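Local coordinates for hypothetical 39.9 kDa protein (Saccharomyces cerevisiae, PDB 2GA8), which acts as an ATP-dependent P-loop kinase that could be involved in endoplasmic reticulum membrane assembly, at residues His53-Glu58 and Ser221-Leu226. Numbering follows the deposited sequence.
Sequences HTFLSE and SVFEKL
Ser-221 OG, which touches the Phe-55 ring at CE1, accepts the amide N-H of Glu-224 in a 3.2 Å hydrogen bond with an N-H...O angle of 155°. This makes Ser-221 the N-cap of the short helix 222-227, and the Phe-55 ring meets the capped turn obliquely, its CZ coming within 3.6 Å of Glu-224 N. The main meeting is with Phe-223, whose CB sits over the centre of one face of the Phe-55 ring, 3.4 Å from the centroid and nearly straight above it, a CH-pi contact. The two rings themselves are inclined at 50° with centroids 5.5 Å apart, and the side chains pass each other head to tail, so that Phe-223 CD2 ends up 3.7 Å from Phe-55 CB. With CG turned away from its own carbonyl carbon (chi1 -66°), Phe-223 sends its ring back past the root of Phe-55, where Tyr-52, on the helix that carries Phe-55, meets it edge-to-face and Leu-12 of helix 4-17 also touches it; His-59 stacks on the Phe-55 ring. Away from the P-loop that probably binds ATP, at the surface, the contact thus joins the C-terminal part of helix 47-58 to the first turn of helix 222-227, and the strands that follow these two helices, 65-66 and 230-231, pair in a small parallel sheet. Cutting Phe-55 back to an alanine is likely to leave Phe-223 CB without the aromatic face it lies against and to open a gap between the two helices beside the capped turn. Glu-224 is bent at its second torsion, bringing OE1 to 4.1 Å from Phe-55 CZ.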
loop_
_atom_site.group_PDB
_atom_site.type_symbol
_atom_site.label_atom_id
_atom_site.label_comp_id
_atom_site.label_asym_id
_atom_site.label_seq_id
_atom_site.Cartn_x
_atom_site.Cartn_y
_atom_site.Cartn_z
ATOM N N HIS A 53 15.069 -4.899 -16.619
ATOM C CA HIS A 53 14.833 -5.142 -18.038
ATOM C C HIS A 53 16.149 -5.079 -18.806
ATOM O O HIS A 53 16.387 -5.872 -19.719
ATOM C CB HIS A 53 13.833 -4.118 -18.579
ATOM C CG HIS A 53 12.468 -4.235 -17.974
ATOM N ND1 HIS A 53 11.581 -3.181 -17.920
ATOM C CD2 HIS A 53 11.836 -5.285 -17.396
ATOM C CE1 HIS A 53 10.464 -3.574 -17.334
ATOM N NE2 HIS A 53 10.593 -4.848 -17.005
ATOM N N THR A 54 17.007 -4.141 -18.425
ATOM C CA THR A 54 18.305 -3.991 -19.068
ATOM C C THR A 54 19.127 -5.250 -18.804
ATOM O O THR A 54 19.857 -5.734 -19.673
ATOM C CB THR A 54 19.054 -2.759 -18.511
ATOM O OG1 THR A 54 18.306 -1.570 -18.806
ATOM C CG2 THR A 54 20.445 -2.651 -19.128
ATOM N N PHE A 55 19.006 -5.779 -17.592
ATOM C CA PHE A 55 19.717 -6.992 -17.213
ATOM C C PHE A 55 19.269 -8.159 -18.096
ATOM O O PHE A 55 20.095 -8.916 -18.613
ATOM C CB PHE A 55 19.437 -7.316 -15.743
ATOM C CG PHE A 55 19.902 -8.680 -15.321
ATOM C CD1 PHE A 55 21.247 -8.930 -15.069
ATOM C CD2 PHE A 55 18.989 -9.725 -15.188
ATOM C CE1 PHE A 55 21.681 -10.203 -14.687
ATOM C CE2 PHE A 55 19.412 -10.997 -14.809
ATOM C CZ PHE A 55 20.760 -11.235 -14.557
ATOM N N LEU A 56 17.958 -8.296 -18.273
ATOM C CA LEU A 56 17.405 -9.381 -19.082
ATOM C C LEU A 56 17.849 -9.320 -20.537
ATOM O O LEU A 56 17.926 -10.346 -21.205
ATOM C CB LEU A 56 15.876 -9.364 -19.019
ATOM C CG LEU A 56 15.262 -9.648 -17.647
ATOM C CD1 LEU A 56 13.753 -9.528 -17.742
ATOM C CD2 LEU A 56 15.671 -11.045 -17.164
ATOM N N SER A 57 18.127 -8.115 -21.023
ATOM C CA SER A 57 18.572 -7.927 -22.400
ATOM C C SER A 57 19.772 -8.807 -22.741
ATOM O O SER A 57 19.839 -9.384 -23.825
ATOM C CB SER A 57 18.945 -6.460 -22.634
ATOM O OG SER A 57 19.705 -6.317 -23.822
ATOM N N GLU A 58 20.720 -8.915 -21.814
ATOM C CA GLU A 58 21.914 -9.713 -22.062
ATOM C C GLU A 58 21.939 -11.045 -21.314
ATOM O O GLU A 58 22.893 -11.820 -21.431
ATOM C CB GLU A 58 23.156 -8.871 -21.755
ATOM C CG GLU A 58 23.104 -7.517 -22.456
ATOM C CD GLU A 58 24.417 -6.757 -22.414
ATOM O OE1 GLU A 58 25.230 -7.013 -21.503
ATOM O OE2 GLU A 58 24.625 -5.889 -23.290
ATOM N N SER A 221 25.438 -11.217 -8.500
ATOM C CA SER A 221 24.447 -10.365 -9.146
ATOM C C SER A 221 23.079 -10.535 -8.487
ATOM O O SER A 221 22.545 -11.640 -8.441
ATOM C CB SER A 221 24.340 -10.724 -10.627
ATOM O OG SER A 221 23.219 -10.093 -11.214
ATOM N N VAL A 222 22.512 -9.443 -7.981
ATOM C CA VAL A 222 21.204 -9.523 -7.340
ATOM C C VAL A 222 20.138 -9.941 -8.358
ATOM O O VAL A 222 19.232 -10.708 -8.036
ATOM C CB VAL A 222 20.805 -8.174 -6.678
ATOM C CG1 VAL A 222 20.632 -7.090 -7.724
ATOM C CG2 VAL A 222 19.522 -8.359 -5.866
ATOM N N PHE A 223 20.252 -9.458 -9.587
ATOM C CA PHE A 223 19.269 -9.824 -10.603
ATOM C C PHE A 223 19.370 -11.294 -11.007
ATOM O O PHE A 223 18.358 -11.930 -11.313
ATOM C CB PHE A 223 19.395 -8.913 -11.822
ATOM C CG PHE A 223 19.038 -7.478 -11.543
ATOM C CD1 PHE A 223 18.002 -7.167 -10.664
ATOM C CD2 PHE A 223 19.708 -6.440 -12.184
ATOM C CE1 PHE A 223 17.636 -5.844 -10.426
ATOM C CE2 PHE A 223 19.350 -5.111 -11.954
ATOM C CZ PHE A 223 18.308 -4.813 -11.072
ATOM N N GLU A 224 20.586 -11.833 -11.008
ATOM C CA GLU A 224 20.797 -13.237 -11.347
ATOM C C GLU A 224 20.134 -14.097 -10.268
ATOM O O GLU A 224 19.400 -15.044 -10.562
ATOM C CB GLU A 224 22.297 -13.548 -11.392
ATOM C CG GLU A 224 22.639 -14.982 -11.753
ATOM C CD GLU A 224 22.591 -15.232 -13.246
ATOM O OE1 GLU A 224 23.246 -14.470 -13.986
ATOM O OE2 GLU A 224 21.909 -16.187 -13.677
ATOM N N LYS A 225 20.388 -13.748 -9.011
ATOM C CA LYS A 225 19.821 -14.486 -7.886
ATOM C C LYS A 225 18.297 -14.462 -7.873
ATOM O O LYS A 225 17.651 -15.493 -7.694
ATOM C CB LYS A 225 20.335 -13.902 -6.571
ATOM C CG LYS A 225 21.836 -13.977 -6.397
ATOM C CD LYS A 225 22.235 -13.291 -5.110
ATOM C CE LYS A 225 23.734 -13.193 -4.965
ATOM N NZ LYS A 225 24.088 -12.421 -3.745
ATOM N N LEU A 226 17.712 -13.285 -8.058
ATOM C CA LEU A 226 16.261 -13.197 -8.042
ATOM C C LEU A 226 15.633 -13.941 -9.221
ATOM O O LEU A 226 14.593 -14.588 -9.074
ATOM C CB LEU A 226 15.817 -11.727 -8.031
ATOM C CG LEU A 226 15.951 -10.860 -9.280
ATOM C CD1 LEU A 226 14.799 -11.155 -10.240
ATOM C CD2 LEU A 226 15.921 -9.389 -8.870
#